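Local coordinates for protein rhamnosidase B (Bacillus sp., PDB 2OKX) that hydrolyses terminal alpha-L-rhamnose residues from glycosides, an alpha-L-rhamnosidase of glycoside hydrolase family 78, at residues C839-M842 with E848-S851; L681-P686 with P801-F806; E70-S75 with V597-N602; G606-D609 with L613-D616; V889-Q894 with L927-P932. All coordinates share one frame; numbering follows the deposited sequence. Where two conformers were deposited one is given.

Contact 1 of 5, residues C839-M842 with E848-S851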
# COMPACT_ATOMS: atom_id res chain seq x y z
N CYS A 839 -10.28 3.76 8.87
CA CYS A 839 -10.96 2.47 8.94
C CYS A 839 -10.03 1.27 8.83
O CYS A 839 -9.21 1.18 7.91
CB CYS A 839 -12.02 2.38 7.84
SG CYS A 839 -13.20 3.74 7.93
N TRP A 840 -10.19 0.35 9.77
CA TRP A 840 -9.37 -0.86 9.84
C TRP A 840 -9.53 -1.79 8.66
O TRP A 840 -10.61 -1.91 8.08
CB TRP A 840 -9.69 -1.66 11.11
CG TRP A 840 -9.42 -0.94 12.39
CD1 TRP A 840 -8.75 0.24 12.56
CD2 TRP A 840 -9.82 -1.37 13.69
NE1 TRP A 840 -8.71 0.58 13.89
CE2 TRP A 840 -9.36 -0.40 14.61
CE3 TRP A 840 -10.52 -2.48 14.18
CZ2 TRP A 840 -9.58 -0.50 15.99
CZ3 TRP A 840 -10.74 -2.58 15.55
CH2 TRP A 840 -10.27 -1.60 16.44
N GLU A 841 -8.44 -2.47 8.32
CA GLU A 841 -8.43 -3.43 7.23
C GLU A 841 -9.34 -4.60 7.56
O GLU A 841 -10.08 -5.09 6.71
CB GLU A 841 -7.00 -3.93 7.02
CG GLU A 841 -6.83 -4.98 5.94
CD GLU A 841 -5.41 -5.54 5.90
OE1 GLU A 841 -5.07 -6.24 4.93
OE2 GLU A 841 -4.64 -5.27 6.85
N MET A 842 -9.28 -5.06 8.81
CA MET A 842 -10.08 -6.19 9.25
C MET A 842 -10.64 -5.97 10.64
O MET A 842 -10.26 -5.01 11.33
CB MET A 842 -9.22 -7.46 9.28
CG MET A 842 -8.55 -7.80 7.96
SD MET A 842 -7.28 -9.08 8.16
CE MET A 842 -6.01 -8.10 9.00
N GLU A 848 -6.69 -14.54 10.53
CA GLU A 848 -6.17 -14.27 9.19
C GLU A 848 -5.46 -12.93 8.97
O GLU A 848 -5.74 -11.93 9.63
CB GLU A 848 -7.29 -14.38 8.14
CG GLU A 848 -7.88 -15.77 7.94
CD GLU A 848 -9.01 -16.07 8.90
OE1 GLU A 848 -9.58 -17.18 8.82
OE2 GLU A 848 -9.34 -15.20 9.74
N ASN A 849 -4.53 -12.96 8.02
CA ASN A 849 -3.79 -11.78 7.57
C ASN A 849 -3.18 -10.85 8.63
O ASN A 849 -3.20 -9.64 8.46
CB ASN A 849 -4.72 -11.00 6.64
CG ASN A 849 -4.00 -9.94 5.83
OD1 ASN A 849 -2.96 -10.20 5.22
ND2 ASN A 849 -4.56 -8.74 5.81
N ARG A 850 -2.62 -11.41 9.70
CA ARG A 850 -1.99 -10.59 10.73
C ARG A 850 -0.90 -11.36 11.48
O ARG A 850 -1.03 -12.57 11.71
CB ARG A 850 -3.05 -10.05 11.71
CG ARG A 850 -3.80 -11.12 12.51
CD ARG A 850 -5.06 -10.52 13.14
NE ARG A 850 -6.12 -10.31 12.15
CZ ARG A 850 -7.23 -9.62 12.37
NH1 ARG A 850 -7.46 -9.05 13.55
NH2 ARG A 850 -8.14 -9.51 11.40
N SER A 851 0.17 -10.67 11.86
CA SER A 851 1.31 -11.28 12.55
C SER A 851 1.00 -11.90 13.91
O SER A 851 1.67 -12.85 14.33
CB SER A 851 2.44 -10.26 12.70
OG SER A 851 2.93 -9.86 11.43
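M842 lies between N849 and R850 and has the largest share of the contact. CG of M842 sits anti to the carbonyl carbon, beside the backbone N (chi1 -56°), and the bend at chi3 turns CE back against N849 O, 3.2 Å away. That carbonyl oxygen is buried without a polar partner in the model. R850 runs past M842 in the opposite direction, with its NH2 only 3.1 Å from M842 CB, evidence of tight packing. The guanidinium is fixed by polar bonds. R850 NE donates to E848 O at 3.0 Å and 167°, nearly in the guanidinium plane, while NH2 and NH1 reach the carbonyls of Y843 and M855. Replacing R850 with an alanine would probably leave these carbonyls without their donor and free the M842 thioether to shift. N849 crosses E841 at about a right angle, amide and carboxylate planes being nearly perpendicular. Its ND2 makes two weak hydrogen bonds, one to E841 OE1 at 2.7 Å but strongly bent, the other to M842 SD at 3.6 Å. E841 has stronger partners elsewhere: OE1 forms a salt bridge with R858 and OE2 accepts from S859 N. Both segments belong to the irregular connection between helices 817-833 and 868-876, where C839 and W840 pack on helix 817-833 and C839 also reaches helix 544-559.

Contact 2 of 5, residues L681-P686 with P801-F806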
# COMPACT_ATOMS: atom_id res chain seq x y z
N LEU A 681 -10.06 -16.13 -3.34
CA LEU A 681 -10.38 -15.32 -2.17
C LEU A 681 -11.58 -14.40 -2.26
O LEU A 681 -12.00 -13.99 -3.35
CB LEU A 681 -9.15 -14.48 -1.81
CG LEU A 681 -9.29 -13.52 -0.62
CD1 LEU A 681 -9.26 -14.32 0.67
CD2 LEU A 681 -8.17 -12.48 -0.64
N LEU A 682 -12.11 -14.07 -1.09
CA LEU A 682 -13.21 -13.13 -0.96
C LEU A 682 -13.03 -12.32 0.33
O LEU A 682 -12.88 -11.10 0.28
CB LEU A 682 -14.58 -13.83 -0.92
CG LEU A 682 -15.72 -12.83 -0.65
CD1 LEU A 682 -15.70 -11.72 -1.70
CD2 LEU A 682 -17.06 -13.54 -0.66
N ASP A 683 -13.01 -13.00 1.47
CA ASP A 683 -12.88 -12.32 2.76
C ASP A 683 -11.82 -12.94 3.68
O ASP A 683 -11.43 -14.09 3.50
CB ASP A 683 -14.24 -12.34 3.48
CG ASP A 683 -14.30 -11.38 4.65
OD1 ASP A 683 -15.22 -11.53 5.49
OD2 ASP A 683 -13.44 -10.47 4.73
N TRP A 684 -11.37 -12.17 4.67
CA TRP A 684 -10.38 -12.66 5.63
C TRP A 684 -11.13 -13.32 6.78
O TRP A 684 -11.24 -12.76 7.87
CB TRP A 684 -9.50 -11.51 6.15
CG TRP A 684 -8.62 -10.88 5.11
CD1 TRP A 684 -8.64 -9.58 4.69
CD2 TRP A 684 -7.59 -11.53 4.34
NE1 TRP A 684 -7.70 -9.38 3.71
CE2 TRP A 684 -7.04 -10.56 3.48
CE3 TRP A 684 -7.09 -12.84 4.30
CZ2 TRP A 684 -6.00 -10.85 2.58
CZ3 TRP A 684 -6.06 -13.13 3.41
CH2 TRP A 684 -5.53 -12.14 2.56
N ALA A 685 -11.66 -14.51 6.52
CA ALA A 685 -12.42 -15.26 7.51
C ALA A 685 -12.33 -16.74 7.17
O ALA A 685 -11.97 -17.10 6.05
CB ALA A 685 -13.87 -14.80 7.51
N PRO A 686 -12.65 -17.62 8.14
CA PRO A 686 -12.62 -19.08 8.00
C PRO A 686 -13.54 -19.66 6.93
O PRO A 686 -14.10 -20.74 7.11
CB PRO A 686 -13.01 -19.57 9.40
CG PRO A 686 -12.55 -18.47 10.29
CD PRO A 686 -12.97 -17.24 9.53
N PRO A 801 -14.41 -5.02 7.20
CA PRO A 801 -15.39 -4.00 6.82
C PRO A 801 -15.57 -4.04 5.30
O PRO A 801 -16.54 -3.51 4.76
CB PRO A 801 -14.75 -2.70 7.29
CG PRO A 801 -13.91 -3.14 8.48
CD PRO A 801 -13.28 -4.41 7.94
N PHE A 802 -14.60 -4.66 4.62
CA PHE A 802 -14.64 -4.81 3.17
C PHE A 802 -15.89 -5.62 2.84
O PHE A 802 -16.70 -5.23 1.99
CB PHE A 802 -13.40 -5.55 2.68
CG PHE A 802 -13.46 -5.97 1.24
CD1 PHE A 802 -13.25 -7.30 0.88
CD2 PHE A 802 -13.69 -5.03 0.23
CE1 PHE A 802 -13.27 -7.69 -0.47
CE2 PHE A 802 -13.71 -5.41 -1.11
CZ PHE A 802 -13.50 -6.74 -1.46
N MET A 803 -16.03 -6.75 3.51
CA MET A 803 -17.17 -7.63 3.32
C MET A 803 -18.43 -6.93 3.84
O MET A 803 -19.51 -7.12 3.30
CB MET A 803 -16.94 -8.95 4.06
CG MET A 803 -18.00 -10.01 3.83
SD MET A 803 -18.21 -10.51 2.10
CE MET A 803 -20.01 -10.37 1.95
N SER A 804 -18.27 -6.12 4.88
CA SER A 804 -19.41 -5.39 5.44
C SER A 804 -20.06 -4.53 4.36
O SER A 804 -21.28 -4.34 4.35
CB SER A 804 -18.96 -4.48 6.60
OG SER A 804 -18.68 -5.23 7.77
N PHE A 805 -19.25 -4.00 3.45
CA PHE A 805 -19.76 -3.15 2.37
C PHE A 805 -20.80 -3.91 1.55
O PHE A 805 -21.89 -3.39 1.28
CB PHE A 805 -18.61 -2.71 1.45
CG PHE A 805 -18.98 -1.58 0.52
CD1 PHE A 805 -19.92 -1.76 -0.49
CD2 PHE A 805 -18.36 -0.34 0.64
CE1 PHE A 805 -20.25 -0.72 -1.36
CE2 PHE A 805 -18.68 0.71 -0.22
CZ PHE A 805 -19.62 0.52 -1.23
N PHE A 806 -20.47 -5.13 1.16
CA PHE A 806 -21.38 -5.95 0.38
C PHE A 806 -22.61 -6.29 1.22
O PHE A 806 -23.73 -6.33 0.71
CB PHE A 806 -20.67 -7.23 -0.09
CG PHE A 806 -19.52 -6.97 -1.03
CD1 PHE A 806 -19.75 -6.41 -2.28
CD2 PHE A 806 -18.21 -7.27 -0.66
CE1 PHE A 806 -18.69 -6.15 -3.15
CE2 PHE A 806 -17.15 -7.01 -1.52
CZ PHE A 806 -17.38 -6.45 -2.77
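M803 and L682 each bury nearly 60 Å² here, and D683 comes next. The D683 carboxylate meets the methionine at its base: OD1 is 3.4 Å from M803 CB and 3.6 Å from M803 CG, the two side chains crossing at about a right angle. Bends at chi2 and chi3 carry the thioether aside, with M803 SD 4.3 Å from L682 CD2, a looser apolar touch, and the chain end leading away. The carboxylate is held chiefly by the residues that lead into the helix, OD2 by S800 OG and OD1 by G799 N. This tethers the loop after helix 647-665 to the start of helix 801-813, two elements of the alpha-helical barrel that forms the six-hairpin glycosidase domain. An asparagine in place of D683 has one acceptor oxygen fewer and no charge, and would probably leave G799 N or S800 OG without its mate. L682 also contributes its backbone: L682 O lies at the edge of the F802 ring, in its plane and 3.5 Å from CE1. Just downstream, W684 centres an inverse gamma turn closed by a weak bond from A685 N to D683 O, while D683 OD2 takes a second, bent and weak bond from W684 N at 2.7 Å.

Contact 3 of 5, residues E70-S75 with V597-N602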
# COMPACT_ATOMS: atom_id res chain seq x y z
N GLU A 70 4.17 1.30 -21.37
CA GLU A 70 3.49 2.58 -21.50
C GLU A 70 3.92 3.45 -20.32
O GLU A 70 3.14 3.69 -19.39
CB GLU A 70 1.97 2.38 -21.52
CG GLU A 70 1.51 1.44 -22.63
CD GLU A 70 -0.00 1.40 -22.79
OE1 GLU A 70 -0.71 1.16 -21.80
OE2 GLU A 70 -0.48 1.60 -23.93
N GLN A 71 5.17 3.89 -20.38
CA GLN A 71 5.80 4.72 -19.36
C GLN A 71 5.20 6.13 -19.34
O GLN A 71 5.34 6.89 -20.29
CB GLN A 71 7.30 4.79 -19.64
CG GLN A 71 8.14 5.52 -18.60
CD GLN A 71 8.17 4.81 -17.26
OE1 GLN A 71 8.10 3.59 -17.19
NE2 GLN A 71 8.28 5.59 -16.19
N PHE A 72 4.53 6.46 -18.24
CA PHE A 72 3.89 7.77 -18.07
C PHE A 72 4.88 8.90 -17.82
O PHE A 72 5.80 8.77 -17.01
CB PHE A 72 2.89 7.70 -16.91
CG PHE A 72 1.60 7.02 -17.25
CD1 PHE A 72 0.62 7.67 -17.99
CD2 PHE A 72 1.35 5.72 -16.82
CE1 PHE A 72 -0.60 7.04 -18.29
CE2 PHE A 72 0.14 5.08 -17.11
CZ PHE A 72 -0.83 5.75 -17.85
N TYR A 73 4.69 10.02 -18.51
CA TYR A 73 5.57 11.17 -18.32
C TYR A 73 4.75 12.38 -17.87
O TYR A 73 3.59 12.53 -18.24
CB TYR A 73 6.34 11.49 -19.61
CG TYR A 73 5.50 11.96 -20.77
CD1 TYR A 73 5.17 13.31 -20.92
CD2 TYR A 73 5.05 11.06 -21.74
CE1 TYR A 73 4.41 13.75 -22.01
CE2 TYR A 73 4.29 11.49 -22.82
CZ TYR A 73 3.97 12.83 -22.95
OH TYR A 73 3.22 13.25 -24.03
N ASP A 74 5.38 13.24 -17.08
CA ASP A 74 4.71 14.43 -16.55
C ASP A 74 5.09 15.69 -17.30
O ASP A 74 6.21 15.81 -17.80
CB ASP A 74 5.07 14.59 -15.07
CG ASP A 74 4.75 13.36 -14.26
OD1 ASP A 74 3.64 12.82 -14.42
OD2 ASP A 74 5.62 12.92 -13.48
N SER A 75 4.16 16.64 -17.37
CA SER A 75 4.38 17.91 -18.05
C SER A 75 4.07 19.06 -17.09
O SER A 75 2.91 19.27 -16.74
CB SER A 75 3.49 18.02 -19.29
OG SER A 75 3.71 16.94 -20.18
N VAL A 597 -10.29 7.39 -11.08
CA VAL A 597 -11.00 6.14 -11.27
C VAL A 597 -10.74 5.57 -12.67
O VAL A 597 -10.38 4.40 -12.81
CB VAL A 597 -12.53 6.32 -11.08
CG1 VAL A 597 -13.23 5.00 -11.30
CG2 VAL A 597 -12.82 6.86 -9.67
N GLU A 598 -10.90 6.40 -13.70
CA GLU A 598 -10.66 5.90 -15.05
C GLU A 598 -9.21 5.46 -15.23
O GLU A 598 -8.94 4.44 -15.87
CB GLU A 598 -11.00 6.96 -16.11
CG GLU A 598 -10.81 6.41 -17.52
CD GLU A 598 -11.30 7.33 -18.62
OE1 GLU A 598 -10.97 7.06 -19.79
OE2 GLU A 598 -12.02 8.31 -18.31
N ARG A 599 -8.28 6.23 -14.67
CA ARG A 599 -6.86 5.88 -14.77
C ARG A 599 -6.64 4.47 -14.23
O ARG A 599 -5.95 3.66 -14.84
CB ARG A 599 -5.99 6.87 -13.97
CG ARG A 599 -4.56 6.38 -13.75
CD ARG A 599 -3.68 7.41 -13.06
NE ARG A 599 -2.51 6.78 -12.46
CZ ARG A 599 -1.52 6.21 -13.14
NH1 ARG A 599 -1.54 6.20 -14.47
NH2 ARG A 599 -0.52 5.62 -12.49
N CYS A 600 -7.24 4.17 -13.08
CA CYS A 600 -7.10 2.85 -12.48
C CYS A 600 -7.74 1.76 -13.32
O CYS A 600 -7.14 0.69 -13.52
CB CYS A 600 -7.69 2.84 -11.07
SG CYS A 600 -6.73 3.83 -9.89
N LEU A 601 -8.95 2.01 -13.81
CA LEU A 601 -9.65 1.03 -14.63
C LEU A 601 -8.86 0.73 -15.91
O LEU A 601 -8.83 -0.42 -16.37
CB LEU A 601 -11.05 1.54 -14.99
CG LEU A 601 -11.99 1.82 -13.81
CD1 LEU A 601 -13.32 2.34 -14.34
CD2 LEU A 601 -12.20 0.56 -12.99
N ASN A 602 -8.23 1.75 -16.47
CA ASN A 602 -7.45 1.59 -17.70
C ASN A 602 -6.14 0.83 -17.50
O ASN A 602 -5.61 0.25 -18.45
CB ASN A 602 -7.14 2.97 -18.32
CG ASN A 602 -8.35 3.59 -19.00
OD1 ASN A 602 -8.39 4.80 -19.23
ND2 ASN A 602 -9.34 2.77 -19.33
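One face of the F72 ring carries the end of R599, whose NH1 stands 3.3 Å above the ring plane, displaced toward the rim and nearest to F72 CE2. Seen from the guanidinium, that same CE2 lies at the edge and close to its plane. The two planes are 84° apart, so the group points a nitrogen down at the aromatic face instead of lying flat over it. The measured geometry is that of a cation-pi pair, with R599 CZ 4.8 Å from the F72 ring centroid and 23° off the ring normal. F72 stands on strand 70-77 of the N-terminal domain's beta sheet, R599 on helix 595-603 of the six-hairpin barrel, and the pair thus joins two domains through residues more than 500 positions apart in sequence. The backbones stay far from each other, F72 CA and R599 CA being 11.4 Å apart; the arginine spans that gap by running extended from CG to NE, with CG anti to the backbone N (chi1 166°). Its charge is matched mainly by acids, NH1 by D194 and NH2 by D563, while NH2 also donates to R65 O. V64 packs against both F72 and R599, and V191 of strand 189-192 against F72.

Contact 4 of 5, residues G606-D609 with L613-D616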
# COMPACT_ATOMS: atom_id res chain seq x y z
N GLY A 606 -3.72 -3.81 -18.88
CA GLY A 606 -2.31 -3.86 -19.21
C GLY A 606 -1.65 -5.16 -18.75
O GLY A 606 -0.53 -5.46 -19.15
N SER A 607 -2.35 -5.92 -17.91
CA SER A 607 -1.82 -7.18 -17.41
C SER A 607 -2.28 -8.36 -18.28
O SER A 607 -2.03 -9.52 -17.95
CB SER A 607 -2.29 -7.42 -15.97
OG SER A 607 -3.68 -7.65 -15.92
N ALA A 608 -2.95 -8.05 -19.39
CA ALA A 608 -3.44 -9.07 -20.31
C ALA A 608 -2.33 -9.99 -20.81
O ALA A 608 -2.54 -11.19 -20.96
CB ALA A 608 -4.15 -8.41 -21.49
N ASP A 609 -1.15 -9.43 -21.07
CA ASP A 609 -0.03 -10.24 -21.54
C ASP A 609 0.36 -11.29 -20.51
O ASP A 609 0.77 -12.39 -20.87
CB ASP A 609 1.20 -9.36 -21.85
CG ASP A 609 1.00 -8.50 -23.08
OD1 ASP A 609 0.53 -9.03 -24.11
OD2 ASP A 609 1.34 -7.30 -23.02
N LEU A 613 -6.93 -13.43 -17.35
CA LEU A 613 -7.77 -13.36 -16.15
C LEU A 613 -7.52 -12.05 -15.39
O LEU A 613 -8.28 -11.68 -14.50
CB LEU A 613 -7.49 -14.56 -15.24
CG LEU A 613 -7.72 -15.95 -15.87
CD1 LEU A 613 -7.45 -17.02 -14.83
CD2 LEU A 613 -9.15 -16.06 -16.39
N TYR A 614 -6.43 -11.37 -15.77
CA TYR A 614 -6.03 -10.09 -15.20
C TYR A 614 -5.50 -10.13 -13.76
O TYR A 614 -6.07 -10.81 -12.90
CB TYR A 614 -7.18 -9.08 -15.31
CG TYR A 614 -7.59 -8.76 -16.75
CD1 TYR A 614 -8.73 -8.02 -17.02
CD2 TYR A 614 -6.83 -9.22 -17.83
CE1 TYR A 614 -9.12 -7.73 -18.34
CE2 TYR A 614 -7.21 -8.95 -19.15
CZ TYR A 614 -8.35 -8.20 -19.39
OH TYR A 614 -8.72 -7.94 -20.70
N LEU A 615 -4.42 -9.39 -13.52
CA LEU A 615 -3.79 -9.32 -12.20
C LEU A 615 -4.65 -8.63 -11.16
O LEU A 615 -5.40 -7.70 -11.47
CB LEU A 615 -2.43 -8.62 -12.30
CG LEU A 615 -1.21 -9.53 -12.49
CD1 LEU A 615 -1.47 -10.54 -13.60
CD2 LEU A 615 0.02 -8.69 -12.79
N ASP A 616 -4.53 -9.08 -9.91
CA ASP A 616 -5.31 -8.52 -8.80
C ASP A 616 -4.77 -7.18 -8.28
O ASP A 616 -5.43 -6.51 -7.49
CB ASP A 616 -5.44 -9.55 -7.68
CG ASP A 616 -4.12 -10.24 -7.34
OD1 ASP A 616 -4.17 -11.40 -6.87
OD2 ASP A 616 -3.05 -9.63 -7.53
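The backbones come closest at S607 and Y614, whose CA atoms are 5.6 Å apart, and there Y614 adopts a positive phi of 71° with an extended psi of 137°. S607 supplies the polar link: its OG accepts a hydrogen bond from L615 N at 3.1 Å, nearly straight at 166°. The hydroxyl sits between the backbone N and the carbonyl carbon of its own residue, a torsion that turns it toward the backbone of 613-616, where it also lies 3.5 Å from Y614 CA. The same oxygen is hydrogen-bonded to V604 O, so two backbone groups grip it, one from before and one from after S607 in the chain. Apolar contacts flank this bond. CB of S607 rests 3.9 Å from L615 CB and is about as far from both methyl groups of that leucine. On the other flank A608 CB touches Y614 CE2 at 3.9 Å, approaching the ring obliquely. The tyrosine is steadied at its far end by a hydrogen bond from OH to A656 O, and its ring meets W633 edge-to-face. Here a serine hydroxyl bridges two parts of one loop, tying a residue just past the end of helix 595-603 to an amide further along; the loop is the connection from that helix to helix 627-644 of the six-hairpin barrel, with Y614 wedged against helices 627-644 and 647-665.

Contact 5 of 5, residues V889-Q894 with L927-P932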
# COMPACT_ATOMS: atom_id res chain seq x y z
N VAL A 889 -31.95 12.48 -10.38
CA VAL A 889 -31.54 12.02 -9.07
C VAL A 889 -32.76 11.62 -8.26
O VAL A 889 -33.80 12.28 -8.32
CB VAL A 889 -30.76 13.13 -8.31
CG1 VAL A 889 -31.59 14.40 -8.24
CG2 VAL A 889 -30.38 12.66 -6.92
N ASP A 890 -32.64 10.52 -7.54
CA ASP A 890 -33.72 10.03 -6.71
C ASP A 890 -33.41 10.40 -5.26
O ASP A 890 -32.36 10.05 -4.74
CB ASP A 890 -33.82 8.51 -6.82
CG ASP A 890 -34.20 8.05 -8.22
OD1 ASP A 890 -34.07 6.84 -8.50
OD2 ASP A 890 -34.62 8.90 -9.03
N ILE A 891 -34.33 11.13 -4.64
CA ILE A 891 -34.17 11.53 -3.24
C ILE A 891 -35.19 10.73 -2.44
O ILE A 891 -36.41 10.96 -2.55
CB ILE A 891 -34.43 13.04 -3.05
CG1 ILE A 891 -33.50 13.85 -3.96
CG2 ILE A 891 -34.20 13.42 -1.58
CD1 ILE A 891 -32.01 13.62 -3.73
N ALA A 892 -34.71 9.79 -1.64
CA ALA A 892 -35.58 8.95 -0.82
C ALA A 892 -34.94 8.69 0.54
O ALA A 892 -34.31 7.66 0.75
CB ALA A 892 -35.84 7.63 -1.54
N PRO A 893 -35.10 9.63 1.48
CA PRO A 893 -34.53 9.50 2.82
C PRO A 893 -35.05 8.29 3.59
O PRO A 893 -36.18 7.84 3.38
CB PRO A 893 -34.94 10.81 3.50
CG PRO A 893 -35.10 11.78 2.35
CD PRO A 893 -35.82 10.91 1.33
N GLN A 894 -34.19 7.76 4.47
CA GLN A 894 -34.53 6.64 5.34
C GLN A 894 -33.93 7.05 6.69
O GLN A 894 -32.85 6.58 7.07
CB GLN A 894 -33.90 5.33 4.85
CG GLN A 894 -34.50 4.80 3.55
CD GLN A 894 -36.00 4.55 3.65
OE1 GLN A 894 -36.68 4.39 2.63
NE2 GLN A 894 -36.52 4.50 4.87
N LEU A 927 -37.93 18.87 4.47
CA LEU A 927 -36.85 18.44 3.59
C LEU A 927 -36.49 19.51 2.56
O LEU A 927 -37.38 20.09 1.93
CB LEU A 927 -37.26 17.16 2.86
CG LEU A 927 -36.44 16.67 1.66
CD1 LEU A 927 -35.08 16.19 2.13
CD2 LEU A 927 -37.18 15.53 0.95
N ARG A 928 -35.20 19.77 2.40
CA ARG A 928 -34.71 20.76 1.44
C ARG A 928 -33.76 20.05 0.48
O ARG A 928 -32.90 19.25 0.89
CB ARG A 928 -33.97 21.88 2.17
CG ARG A 928 -33.43 22.98 1.26
CD ARG A 928 -32.46 23.89 2.02
NE ARG A 928 -31.94 24.99 1.20
CZ ARG A 928 -32.61 26.10 0.91
NH1 ARG A 928 -33.85 26.27 1.38
NH2 ARG A 928 -32.05 27.04 0.17
N ILE A 929 -33.91 20.34 -0.81
CA ILE A 929 -33.09 19.75 -1.85
C ILE A 929 -32.59 20.88 -2.76
O ILE A 929 -33.38 21.72 -3.19
CB ILE A 929 -33.91 18.77 -2.72
CG1 ILE A 929 -34.45 17.63 -1.86
CG2 ILE A 929 -33.05 18.22 -3.86
CD1 ILE A 929 -35.55 16.83 -2.54
N GLU A 930 -31.30 20.90 -3.04
CA GLU A 930 -30.74 21.92 -3.91
C GLU A 930 -29.91 21.21 -4.97
O GLU A 930 -29.06 20.38 -4.65
CB GLU A 930 -29.88 22.90 -3.11
CG GLU A 930 -29.53 24.17 -3.87
CD GLU A 930 -29.08 25.30 -2.95
OE1 GLU A 930 -28.95 26.44 -3.45
OE2 GLU A 930 -28.85 25.04 -1.74
N ALA A 931 -30.15 21.54 -6.23
CA ALA A 931 -29.41 20.91 -7.32
C ALA A 931 -29.47 21.78 -8.57
O ALA A 931 -30.28 22.69 -8.66
CB ALA A 931 -30.00 19.54 -7.62
N PRO A 932 -28.58 21.51 -9.55
CA PRO A 932 -28.56 22.29 -10.80
C PRO A 932 -29.92 22.15 -11.49
O PRO A 932 -30.52 21.09 -11.47
CB PRO A 932 -27.42 21.63 -11.58
CG PRO A 932 -26.47 21.22 -10.49
CD PRO A 932 -27.42 20.60 -9.48
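I891, which touches both L927 and I929, is held through its backbone by hydrogen bonds to N938 and T940, and the neighbouring D890 OD2 bonds to N938 ND2. These polar links tie strand 888-891 into its own sheet, beside strand 936-939; across the contact itself the meeting is wholly apolar. The CD1 methyl of I929 makes the closest approach. With its CD1 carried outward by an extended chi2 of 165°, I929 brings that atom to 3.8 Å from I891 CG2, 3.9 Å from I891 CG1 and 4.0 Å from I891 CB, so the methyl packs against the whole branch point of the other isoleucine. The two side chains slide past each other in opposite directions. I891 CG2, lying anti to its own nitrogen, also reaches L927 CD2 at 4.4 Å. The proline then extends the patch: P893 CG touches L927 CD1, also at 4.4 Å. V937 packs against I891 and V939 against L927 and I929, while W917 of strand 912-921 packs against P893. The CA atoms of I891 and I929 are 8.4 Å apart, too far for sheet pairing but right for side chains meeting between layers. Strand 888-891 belongs to a three-stranded sheet and strand 924-932 to a five-stranded one, and their facing apolar surfaces form a beta-sandwich core in the C-terminal domain.

In the fold
Contacts 1 and 2 are immediate neighbours in the helical barrel, their centres 11 Å apart: E841 O of contact 1 lies 3.5 Å from P801 CD of contact 2. Contacts 3 and 4 adjoin in sequence with centres 16 Å apart, helix 595-603 leading from the domain interface of contact 3 into the loop of contact 4. The nearest atoms of contacts 4 and 2 are about 7 Å apart. Contact 5 is separate, its centre 32 to 40 Å from the others. Glycerol, probably from the crystallisation liquor, lies about 4 Å from the E841 side chain and, at a separate place, about 4 Å from that of F72; such molecules may mark pockets. A calcium ion lies about 12 Å from the I929 side chain.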